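Side-chain contacts in putative lipase/esterase (Lactobacillus plantarum WCFS1, PDB 3BXP), which probably hydrolyses carboxylic ester bonds as a carboxylesterase or lipase of the alpha/beta-hydrolase clan: residues 80-83 with 84-88; 88-91 with 92-96; 158-162 with 163-167; 203-206 with 207-211. One frame throughout, in Å; residues are numbered along the deposited sequence.

Contact 1: 80-83 with 84-88; sequences QSVY and PWALQ. With EPE (4-(2-hydroxyethyl)-1-piperazine ethanesulfonic acid), chain I.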
loop_
_atom_site.group_PDB
_atom_site.type_symbol
_atom_site.label_atom_id
_atom_site.label_comp_id
_atom_site.label_asym_id
_atom_site.label_seq_id
_atom_site.Cartn_x
_atom_site.Cartn_y
_atom_site.Cartn_z
ATOM N N GLN B 80 35.320 -0.197 2.819
ATOM C CA GLN B 80 34.898 0.684 1.731
ATOM C C GLN B 80 33.534 1.289 2.046
ATOM O O GLN B 80 32.792 0.808 2.916
ATOM C CB GLN B 80 34.830 -0.089 0.439
ATOM C CG GLN B 80 36.146 -0.743 0.069
ATOM C CD GLN B 80 36.026 -1.532 -1.187
ATOM O OE1 GLN B 80 35.769 -2.748 -1.160
ATOM N NE2 GLN B 80 36.173 -0.863 -2.310
ATOM N N SER B 81 33.209 2.344 1.317
ATOM C CA SER B 81 31.849 2.867 1.319
ATOM C C SER B 81 31.140 2.444 0.047
ATOM O O SER B 81 31.747 2.075 -0.959
ATOM C CB SER B 81 31.825 4.370 1.459
ATOM O OG SER B 81 32.559 4.779 2.604
ATOM N N VAL B 82 29.828 2.530 0.134
ATOM C CA VAL B 82 28.960 2.098 -0.937
ATOM C C VAL B 82 28.838 3.188 -1.988
ATOM O O VAL B 82 28.740 2.911 -3.156
ATOM C CB VAL B 82 27.532 1.758 -0.376
ATOM C CG1 VAL B 82 26.525 1.506 -1.499
ATOM C CG2 VAL B 82 27.619 0.580 0.575
ATOM N N TYR B 83 28.783 4.432 -1.558
ATOM C CA TYR B 83 28.552 5.515 -2.465
ATOM C C TYR B 83 29.819 6.383 -2.530
ATOM O O TYR B 83 30.593 6.353 -1.578
ATOM C CB TYR B 83 27.342 6.336 -1.953
ATOM C CG TYR B 83 26.010 5.603 -1.936
ATOM C CD1 TYR B 83 25.353 5.319 -3.122
ATOM C CD2 TYR B 83 25.400 5.170 -0.753
ATOM C CE1 TYR B 83 24.126 4.662 -3.173
ATOM C CE2 TYR B 83 24.165 4.466 -0.787
ATOM C CZ TYR B 83 23.542 4.229 -1.988
ATOM O OH TYR B 83 22.364 3.570 -2.025
ATOM N N PRO B 84 30.014 7.156 -3.627
ATOM C CA PRO B 84 29.007 7.250 -4.684
ATOM C C PRO B 84 29.034 6.078 -5.639
ATOM O O PRO B 84 28.261 5.997 -6.590
ATOM C CB PRO B 84 29.399 8.525 -5.410
ATOM C CG PRO B 84 30.861 8.533 -5.321
ATOM C CD PRO B 84 31.198 7.982 -3.938
ATOM N N TRP B 85 29.898 5.132 -5.350
ATOM C CA TRP B 85 30.223 4.075 -6.326
ATOM C C TRP B 85 29.034 3.278 -6.846
ATOM O O TRP B 85 28.965 3.027 -8.051
ATOM C CB TRP B 85 31.291 3.112 -5.795
ATOM C CG TRP B 85 32.311 3.844 -4.946
ATOM C CD1 TRP B 85 32.497 3.704 -3.593
ATOM C CD2 TRP B 85 33.203 4.878 -5.361
ATOM N NE1 TRP B 85 33.430 4.592 -3.154
ATOM C CE2 TRP B 85 33.901 5.299 -4.227
ATOM C CE3 TRP B 85 33.495 5.472 -6.601
ATOM C CZ2 TRP B 85 34.856 6.311 -4.270
ATOM C CZ3 TRP B 85 34.469 6.463 -6.652
ATOM C CH2 TRP B 85 35.151 6.854 -5.500
ATOM N N ALA B 86 28.121 2.861 -5.970
ATOM C CA ALA B 86 26.993 2.033 -6.409
ATOM C C ALA B 86 26.139 2.731 -7.472
ATOM O O ALA B 86 25.630 2.060 -8.351
ATOM C CB ALA B 86 26.113 1.583 -5.214
ATOM N N LEU B 87 25.952 4.033 -7.344
ATOM C CA LEU B 87 25.169 4.849 -8.298
ATOM C C LEU B 87 25.825 4.856 -9.702
ATOM O O LEU B 87 25.161 4.645 -10.720
ATOM C CB LEU B 87 25.002 6.288 -7.790
ATOM C CG LEU B 87 24.249 6.497 -6.501
ATOM C CD1 LEU B 87 24.376 7.954 -6.075
ATOM C CD2 LEU B 87 22.782 6.089 -6.642
ATOM N N GLN B 88 27.148 5.013 -9.715
ATOM C CA GLN B 88 27.966 4.995 -10.953
ATOM C C GLN B 88 27.903 3.615 -11.608
ATOM O O GLN B 88 27.711 3.493 -12.818
ATOM C CB GLN B 88 29.399 5.470 -10.645
ATOM C CG GLN B 88 29.409 6.929 -10.190
ATOM C CD GLN B 88 30.655 7.441 -9.460
ATOM O OE1 GLN B 88 31.479 6.702 -8.945
ATOM N NE2 GLN B 88 30.733 8.755 -9.356
HETATM N N1 EPE I . 36.804 4.674 3.781
HETATM C C2 EPE I . 38.014 4.100 4.414
HETATM C C3 EPE I . 38.015 4.457 5.898
HETATM N N4 EPE I . 36.782 4.083 6.584
HETATM C C5 EPE I . 35.571 4.479 5.887
HETATM C C6 EPE I . 35.626 4.070 4.425
HETATM C C7 EPE I . 36.727 4.613 7.932
HETATM C C8 EPE I . 36.753 3.420 8.868
HETATM O O8 EPE I . 38.093 2.970 8.970
HETATM C C9 EPE I . 36.861 4.348 2.369
HETATM C C10 EPE I . 35.699 5.049 1.689
HETATM S S EPE I . 35.716 4.663 -0.068
HETATM O O1S EPE I . 34.651 5.438 -0.724
HETATM O O2S EPE I . 35.650 3.225 -0.268
HETATM O O3S EPE I . 37.046 5.121 -0.577
#

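Contact 2: 88-91 with 92-96; sequences QQLG and ATIDW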
loop_
_atom_site.group_PDB
_atom_site.type_symbol
_atom_site.label_atom_id
_atom_site.label_comp_id
_atom_site.label_asym_id
_atom_site.label_seq_id
_atom_site.Cartn_x
_atom_site.Cartn_y
_atom_site.Cartn_z
ATOM N N GLN B 88 27.148 5.013 -9.715
ATOM C CA GLN B 88 27.966 4.995 -10.953
ATOM C C GLN B 88 27.903 3.615 -11.608
ATOM O O GLN B 88 27.711 3.493 -12.818
ATOM C CB GLN B 88 29.399 5.470 -10.645
ATOM C CG GLN B 88 29.409 6.929 -10.190
ATOM C CD GLN B 88 30.655 7.441 -9.460
ATOM O OE1 GLN B 88 31.479 6.702 -8.945
ATOM N NE2 GLN B 88 30.733 8.755 -9.356
ATOM N N GLN B 89 27.972 2.565 -10.786
ATOM C CA GLN B 89 27.888 1.176 -11.286
ATOM C C GLN B 89 26.522 0.844 -11.876
ATOM O O GLN B 89 26.424 0.156 -12.873
ATOM C CB GLN B 89 28.198 0.202 -10.159
ATOM C CG GLN B 89 29.608 0.283 -9.618
ATOM C CD GLN B 89 29.827 -0.498 -8.315
ATOM O OE1 GLN B 89 28.901 -0.745 -7.508
ATOM N NE2 GLN B 89 31.093 -0.883 -8.095
ATOM N N LEU B 90 25.478 1.351 -11.250
ATOM C CA LEU B 90 24.129 1.133 -11.752
ATOM C C LEU B 90 24.012 1.911 -13.091
ATOM O O LEU B 90 23.506 1.395 -14.068
ATOM C CB LEU B 90 23.105 1.585 -10.739
ATOM C CG LEU B 90 21.618 1.488 -11.083
ATOM C CD1 LEU B 90 21.240 0.168 -11.816
ATOM C CD2 LEU B 90 20.772 1.686 -9.815
ATOM N N GLY B 91 24.515 3.138 -13.121
ATOM C CA GLY B 91 24.590 3.867 -14.381
ATOM C C GLY B 91 25.396 3.160 -15.477
ATOM O O GLY B 91 25.004 3.168 -16.667
ATOM N N ALA B 92 26.561 2.630 -15.093
ATOM C CA ALA B 92 27.419 1.881 -16.002
ATOM C C ALA B 92 26.720 0.600 -16.514
ATOM O O ALA B 92 26.948 0.174 -17.639
ATOM C CB ALA B 92 28.763 1.557 -15.348
ATOM N N THR B 93 25.866 0.010 -15.681
ATOM C CA THR B 93 25.163 -1.244 -16.033
ATOM C C THR B 93 24.050 -0.940 -17.047
ATOM O O THR B 93 23.796 -1.713 -18.019
ATOM C CB THR B 93 24.606 -1.950 -14.759
ATOM O OG1 THR B 93 25.663 -2.197 -13.826
ATOM C CG2 THR B 93 23.916 -3.267 -15.108
ATOM N N ILE B 94 23.340 0.136 -16.788
ATOM C CA ILE B 94 22.349 0.611 -17.734
ATOM C C ILE B 94 23.039 0.905 -19.091
ATOM O O ILE B 94 22.573 0.472 -20.165
ATOM C CB ILE B 94 21.604 1.860 -17.225
ATOM C CG1 ILE B 94 20.683 1.500 -16.020
ATOM C CG2 ILE B 94 20.801 2.465 -18.357
ATOM C CD1 ILE B 94 20.192 2.732 -15.200
ATOM N N ASP B 95 24.158 1.606 -19.048
ATOM C CA ASP B 95 24.929 1.855 -20.278
ATOM C C ASP B 95 25.333 0.559 -20.971
ATOM O O ASP B 95 25.092 0.334 -22.157
ATOM C CB ASP B 95 26.158 2.666 -19.908
ATOM C CG ASP B 95 26.955 3.130 -21.102
ATOM O OD1 ASP B 95 27.508 2.268 -21.758
ATOM O OD2 ASP B 95 27.089 4.337 -21.342
ATOM N N TRP B 96 25.875 -0.368 -20.193
ATOM C CA TRP B 96 26.265 -1.654 -20.782
ATOM C C TRP B 96 25.083 -2.360 -21.477
ATOM O O TRP B 96 25.179 -2.850 -22.608
ATOM C CB TRP B 96 26.923 -2.544 -19.725
ATOM C CG TRP B 96 27.382 -3.842 -20.284
ATOM C CD1 TRP B 96 28.536 -4.086 -21.007
ATOM C CD2 TRP B 96 26.701 -5.106 -20.173
ATOM N NE1 TRP B 96 28.594 -5.429 -21.336
ATOM C CE2 TRP B 96 27.485 -6.064 -20.845
ATOM C CE3 TRP B 96 25.504 -5.519 -19.553
ATOM C CZ2 TRP B 96 27.107 -7.419 -20.917
ATOM C CZ3 TRP B 96 25.133 -6.861 -19.644
ATOM C CH2 TRP B 96 25.939 -7.784 -20.319
#

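Contact 3: 158-162 with 163-167; sequences IDLTA and GFPTT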
loop_
_atom_site.group_PDB
_atom_site.type_symbol
_atom_site.label_atom_id
_atom_site.label_comp_id
_atom_site.label_asym_id
_atom_site.label_seq_id
_atom_site.Cartn_x
_atom_site.Cartn_y
_atom_site.Cartn_z
ATOM N N ILE B 158 15.509 2.905 2.794
ATOM C CA ILE B 158 15.256 4.175 2.148
ATOM C C ILE B 158 15.983 5.298 2.865
ATOM O O ILE B 158 16.526 6.224 2.227
ATOM C CB ILE B 158 13.735 4.492 2.152
ATOM C CG1 ILE B 158 13.004 3.515 1.195
ATOM C CG2 ILE B 158 13.424 5.964 1.835
ATOM C CD1 ILE B 158 13.457 3.615 -0.359
ATOM N N ASP B 159 15.943 5.249 4.187
ATOM C CA ASP B 159 16.538 6.328 5.027
ATOM C C ASP B 159 17.464 5.725 6.061
ATOM O O ASP B 159 17.035 4.958 6.955
ATOM C CB ASP B 159 15.415 7.186 5.601
ATOM C CG ASP B 159 15.902 8.355 6.448
ATOM O OD1 ASP B 159 17.072 8.388 6.879
ATOM O OD2 ASP B 159 15.044 9.244 6.732
ATOM N N LEU B 160 18.760 6.013 5.893
ATOM C CA LEU B 160 19.816 5.407 6.696
ATOM C C LEU B 160 19.842 5.917 8.124
ATOM O O LEU B 160 20.679 5.487 8.913
ATOM C CB LEU B 160 21.210 5.584 6.034
ATOM C CG LEU B 160 21.365 4.982 4.639
ATOM C CD1 LEU B 160 22.813 5.165 4.142
ATOM C CD2 LEU B 160 20.994 3.512 4.638
ATOM N N THR B 161 18.898 6.807 8.444
ATOM C CA THR B 161 18.708 7.279 9.805
ATOM C C THR B 161 17.474 6.666 10.458
ATOM O O THR B 161 17.208 6.913 11.618
ATOM C CB THR B 161 18.557 8.800 9.891
ATOM O OG1 THR B 161 17.277 9.191 9.362
ATOM C CG2 THR B 161 19.717 9.560 9.158
ATOM N N ALA B 162 16.742 5.843 9.725
ATOM C CA ALA B 162 15.420 5.364 10.163
ATOM C C ALA B 162 15.419 3.993 10.895
ATOM O O ALA B 162 14.368 3.356 11.062
ATOM C CB ALA B 162 14.443 5.346 8.967
ATOM N N GLY B 163 16.583 3.526 11.331
ATOM C CA GLY B 163 16.644 2.284 12.100
ATOM C C GLY B 163 17.604 1.243 11.574
ATOM O O GLY B 163 18.105 0.406 12.337
ATOM N N PHE B 164 17.798 1.229 10.261
ATOM C CA PHE B 164 18.855 0.432 9.662
ATOM C C PHE B 164 19.736 1.331 8.848
ATOM O O PHE B 164 19.222 1.995 7.934
ATOM C CB PHE B 164 18.343 -0.681 8.723
ATOM C CG PHE B 164 19.473 -1.430 8.088
ATOM C CD1 PHE B 164 20.001 -2.541 8.709
ATOM C CD2 PHE B 164 20.083 -0.953 6.926
ATOM C CE1 PHE B 164 21.097 -3.200 8.165
ATOM C CE2 PHE B 164 21.182 -1.607 6.383
ATOM C CZ PHE B 164 21.679 -2.724 7.001
ATOM N N PRO B 165 21.066 1.326 9.133
ATOM C CA PRO B 165 21.715 0.455 10.128
ATOM C C PRO B 165 21.488 0.962 11.544
ATOM O O PRO B 165 20.892 2.019 11.721
ATOM C CB PRO B 165 23.202 0.586 9.794
ATOM C CG PRO B 165 23.313 1.957 9.222
ATOM C CD PRO B 165 22.042 2.212 8.480
ATOM N N THR B 166 21.998 0.230 12.534
ATOM C CA THR B 166 21.635 0.485 13.940
ATOM C C THR B 166 22.490 1.538 14.597
ATOM O O THR B 166 22.183 1.975 15.702
ATOM C CB THR B 166 21.711 -0.799 14.789
ATOM O OG1 THR B 166 23.031 -1.357 14.714
ATOM C CG2 THR B 166 20.736 -1.811 14.278
ATOM N N THR B 167 23.593 1.904 13.947
ATOM C CA THR B 167 24.541 2.864 14.513
ATOM C C THR B 167 25.009 3.903 13.526
ATOM O O THR B 167 25.070 3.634 12.353
ATOM C CB THR B 167 25.827 2.163 15.017
ATOM O OG1 THR B 167 26.560 1.637 13.905
ATOM C CG2 THR B 167 25.502 1.056 16.001
HETATM O O HOH W 1 16.630 2.246 7.694
HETATM O O HOH W 2 19.360 4.223 11.356
#

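Contact 4: 203-206 with 207-211; sequences ESVP and PINSL. With PGR (R-1,2-propanediol), chain K.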
loop_
_atom_site.group_PDB
_atom_site.type_symbol
_atom_site.label_atom_id
_atom_site.label_comp_id
_atom_site.label_asym_id
_atom_site.label_seq_id
_atom_site.Cartn_x
_atom_site.Cartn_y
_atom_site.Cartn_z
ATOM N N GLU B 203 10.735 -7.334 10.348
ATOM C CA GLU B 203 11.538 -7.117 11.538
ATOM C C GLU B 203 13.007 -6.901 11.156
ATOM O O GLU B 203 13.868 -6.756 12.029
ATOM C CB GLU B 203 11.375 -8.310 12.492
ATOM N N SER B 204 13.267 -6.878 9.852
ATOM C CA SER B 204 14.629 -6.714 9.296
ATOM C C SER B 204 14.843 -5.301 8.767
ATOM O O SER B 204 15.821 -4.652 9.057
ATOM C CB SER B 204 14.827 -7.651 8.113
ATOM O OG SER B 204 14.880 -9.009 8.520
ATOM N N VAL B 205 13.902 -4.875 7.944
ATOM C CA VAL B 205 13.865 -3.520 7.383
ATOM C C VAL B 205 12.641 -2.817 7.953
ATOM O O VAL B 205 11.491 -3.204 7.691
ATOM C CB VAL B 205 13.749 -3.517 5.807
ATOM C CG1 VAL B 205 13.723 -2.078 5.218
ATOM C CG2 VAL B 205 14.859 -4.287 5.155
ATOM N N PRO B 206 12.869 -1.788 8.752
ATOM C CA PRO B 206 11.729 -1.052 9.343
ATOM C C PRO B 206 10.774 -0.516 8.274
ATOM O O PRO B 206 11.235 0.128 7.315
ATOM C CB PRO B 206 12.409 0.130 10.057
ATOM C CG PRO B 206 13.844 -0.337 10.317
ATOM C CD PRO B 206 14.181 -1.236 9.155
ATOM N N PRO B 207 9.456 -0.761 8.416
ATOM C CA PRO B 207 8.513 -0.358 7.383
ATOM C C PRO B 207 8.409 1.146 7.178
ATOM O O PRO B 207 7.963 1.593 6.120
ATOM C CB PRO B 207 7.185 -0.962 7.855
ATOM C CG PRO B 207 7.547 -2.074 8.633
ATOM C CD PRO B 207 8.810 -1.684 9.361
ATOM N N ILE B 208 8.880 1.921 8.160
ATOM C CA ILE B 208 8.861 3.358 8.012
ATOM C C ILE B 208 9.636 3.788 6.769
ATOM O O ILE B 208 9.437 4.882 6.221
ATOM C CB ILE B 208 9.446 4.047 9.266
ATOM C CG1 ILE B 208 9.076 5.520 9.291
ATOM C CG2 ILE B 208 10.904 3.798 9.350
ATOM C CD1 ILE B 208 7.563 5.842 9.431
ATOM N N ASN B 209 10.555 2.955 6.327
ATOM C CA ASN B 209 11.345 3.263 5.148
ATOM C C ASN B 209 10.443 3.401 3.919
ATOM O O ASN B 209 10.526 4.351 3.155
ATOM C CB ASN B 209 12.388 2.159 4.900
ATOM C CG ASN B 209 13.635 2.316 5.775
ATOM O OD1 ASN B 209 14.477 3.136 5.498
ATOM N ND2 ASN B 209 13.774 1.440 6.791
ATOM N N SER B 210 9.616 2.394 3.670
ATOM C CA SER B 210 8.784 2.470 2.468
ATOM C C SER B 210 7.751 3.600 2.600
ATOM O O SER B 210 7.404 4.240 1.613
ATOM C CB SER B 210 8.148 1.116 2.121
ATOM O OG SER B 210 7.375 0.602 3.196
ATOM N N LEU B 211 7.228 3.799 3.804
ATOM C CA LEU B 211 6.233 4.857 4.048
ATOM C C LEU B 211 6.859 6.204 3.687
ATOM O O LEU B 211 6.235 7.067 3.116
ATOM C CB LEU B 211 5.817 4.864 5.530
ATOM C CG LEU B 211 4.909 3.711 5.936
ATOM C CD1 LEU B 211 4.894 3.553 7.458
ATOM C CD2 LEU B 211 3.445 3.910 5.400
HETATM C C1 PGR K . 7.300 1.245 11.133
HETATM C C2 PGR K . 6.650 2.214 12.128
HETATM C C3 PGR K . 6.722 1.674 13.559
HETATM O O1 PGR K . 8.760 1.239 11.096
HETATM O O2 PGR K . 7.176 3.561 12.149
#

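Contact 1: 80-83 with 84-88
Val82, Tyr83 and the first turn of helix 85-99 make a local loop-to-helix contact at the point where the loop after strand 67-72 enters the helix through a cis peptide bond before Pro84. At the entry Ala86 N donates to Val82 O at 2.9 Å with an N-H...O angle of 156°. Beside this bond, Val82 CG1 lies 3.7 Å from Ala86 CB and also sits over the centre of one face of the Tyr83 ring. With CG anti to its carbonyl carbon (chi1 -64°), Tyr83 turns the CD1-CE1 edge of its ring to Leu87, whose CG is 3.7 Å from Tyr83 CD1. The Trp85 indole receives the CD of Pro84 over one face; in the plane of its pyrrole edge, NE1 donates to O1S of the bound EPE at 2.8 Å, and Trp85 CD1 lies 3.2 Å from Ser81 O, which has no hydrogen-bond partner. A second sulfonate oxygen, O2S, accepts from Ser81 N at 3.0 Å. A leucine in place of Trp85 would probably leave O1S without this donor and Pro84 without its flat neighbour. Farther out, His14 stacks on the indole, Tyr83 OH bonds to His121 of helix 118-129, and Ile174 of helix 168-174 packs against Val82 and Tyr83.

Contact 2: 88-91 with 92-96
In the middle of helix 85-99, residues 88-91 bond to 92-96 through the i to i+4 ladder of an alpha helix, and Thr93 adds its hydroxyl to Gln89 O. Ala92 N donates to Gln88 O at 2.7 Å, Ile94 N to Leu90 O at 3.0 Å and Asp95 N to Gly91 O at 3.0 Å. The rung between Thr93 and Gln89 is doubled. Thr93 N reaches Gln89 O at 2.9 Å with a rather bent N-H...O angle of 135°, and Thr93 OG1 donates to that same Gln89 O at 2.7 Å from the opposite face of the carbonyl plane. The hydroxyl can fold back because OG1 lies beside its own backbone N (chi1 -56°), which sends CG2 away from that N. Side-chain packing across the turn is lighter: Leu90 CD1 and Ile94 CD1 are 4.4 Å apart, and both residues also touch Tyr126 of helix 118-129. The amide of Gln89 reaches outside the helix, to Gln74 N and His14 O. Chemically, Thr93 packs its side chain against Val69 and Leu71 of strand 67-72 while its hydroxyl is satisfied within the helix, and Gln89 O, gripped by two donors, probably carries extra negative polarisation.

Contact 3: 158-162 with 163-167
Leu160 and Pro165 form the close-packed side of a loop that folds back on itself between strand 150-154 and helix 168-174. Pro165 CD rests 3.6 Å from Leu160 O and 4.2 Å from Leu160 CD2, the two side chains meeting at a slant. The Leu160 side chain also packs on His121, Arg171 and Ile174, while Pro165 shares Ile174 and adds Ala170. Leu160 itself lies in a type I turn from Asp159 to Ala162, closed by the backbone bond from Ala162 N to Asp159 O. The Asp159 carboxylate reinforces it: OD1 takes Thr161 N at 2.9 Å, an Asx turn, and Thr161 OG1 at 2.6 Å, both from the same face of its plane.

The looser side has no clear direct hydrogen bond between 158-162 and 163-167, and water fills that role. One water accepts from Gly163 N at 2.9 Å and donates to Leu160 O and Pro165 O; another accepts from Phe164 N and probably donates to Asp159 O. Gly163 and Thr161 are exposed here, and Gly163 has a positive phi of 127° that would jam a side chain against the preceding carbonyl. The chemistry is therefore divided: carboxylate and backbone bonds set the first turn, bridging waters satisfy backbone groups of the return, and the charge of Asp159 is probably balanced by Lys212, which forms a salt bridge with OD2.

Contact 4: 203-206 with 207-211
Pro206 O is the hub of this contact, gripped twice by Asn209 just as the chain enters helix 208-219. Asn209 ND2 donates to it at 2.9 Å, in the carbonyl plane on a lone pair and nearly within its own amide plane, with an N-H...O angle of 158°. Asn209 N, at 3.1 Å, comes to the same Pro206 O from above that plane, 40° out of it. With CG anti to the carbonyl carbon (chi1 -81°), the amide lies alongside the Pro206 ring, Asn209 ND2 being 3.6 Å from Pro206 CD, while the Val205 side chain crosses that of Asn209 at about a right angle, Val205 CG1 being 3.9 Å from Asn209 ND2. Pro206 CB also touches Ile208 CG2 at 4.0 Å, and Ile208 N makes a weak bond to a propanediol that also binds Gln215 of the second subunit. One shell outward, Asn209 OD1 accepts from Ile158 N and Asp159 N, which fixes the rotation of the amide. A leucine at Asn209 would probably leave those two N-H groups without their acceptor and strip Pro206 O of its in-plane donor. Val205 touches Ser117 of a GxSxG sequence, so this helix entry, its first turn tied to a neighbouring loop, borders the probable nucleophile elbow of an alpha/beta-hydrolase fold.

Contacts 1 and 2 both use helix 85-99 and overlap at Gln88, yet differ in character: contact 1 is the partly buried helix entry, with a bound sulfonate at its outer edge, whereas contact 2 is buried and relies on the helix's own bonds. Contact 3 is a loop and contact 4 a loop-to-helix entry; both are partly buried, with centres about 10 Å apart. They touch directly, through probable bonds from the backbone of 158-162 to Asn209 and through Ala162 against Pro206 and Ile208. Water bridges distinguish contact 3, while contact 4 adds a subunit interface. Contacts 2 and 4 lie on opposite sides of the chain's centre. Helix 118-129 is packed against by contacts 1, 2 and 3.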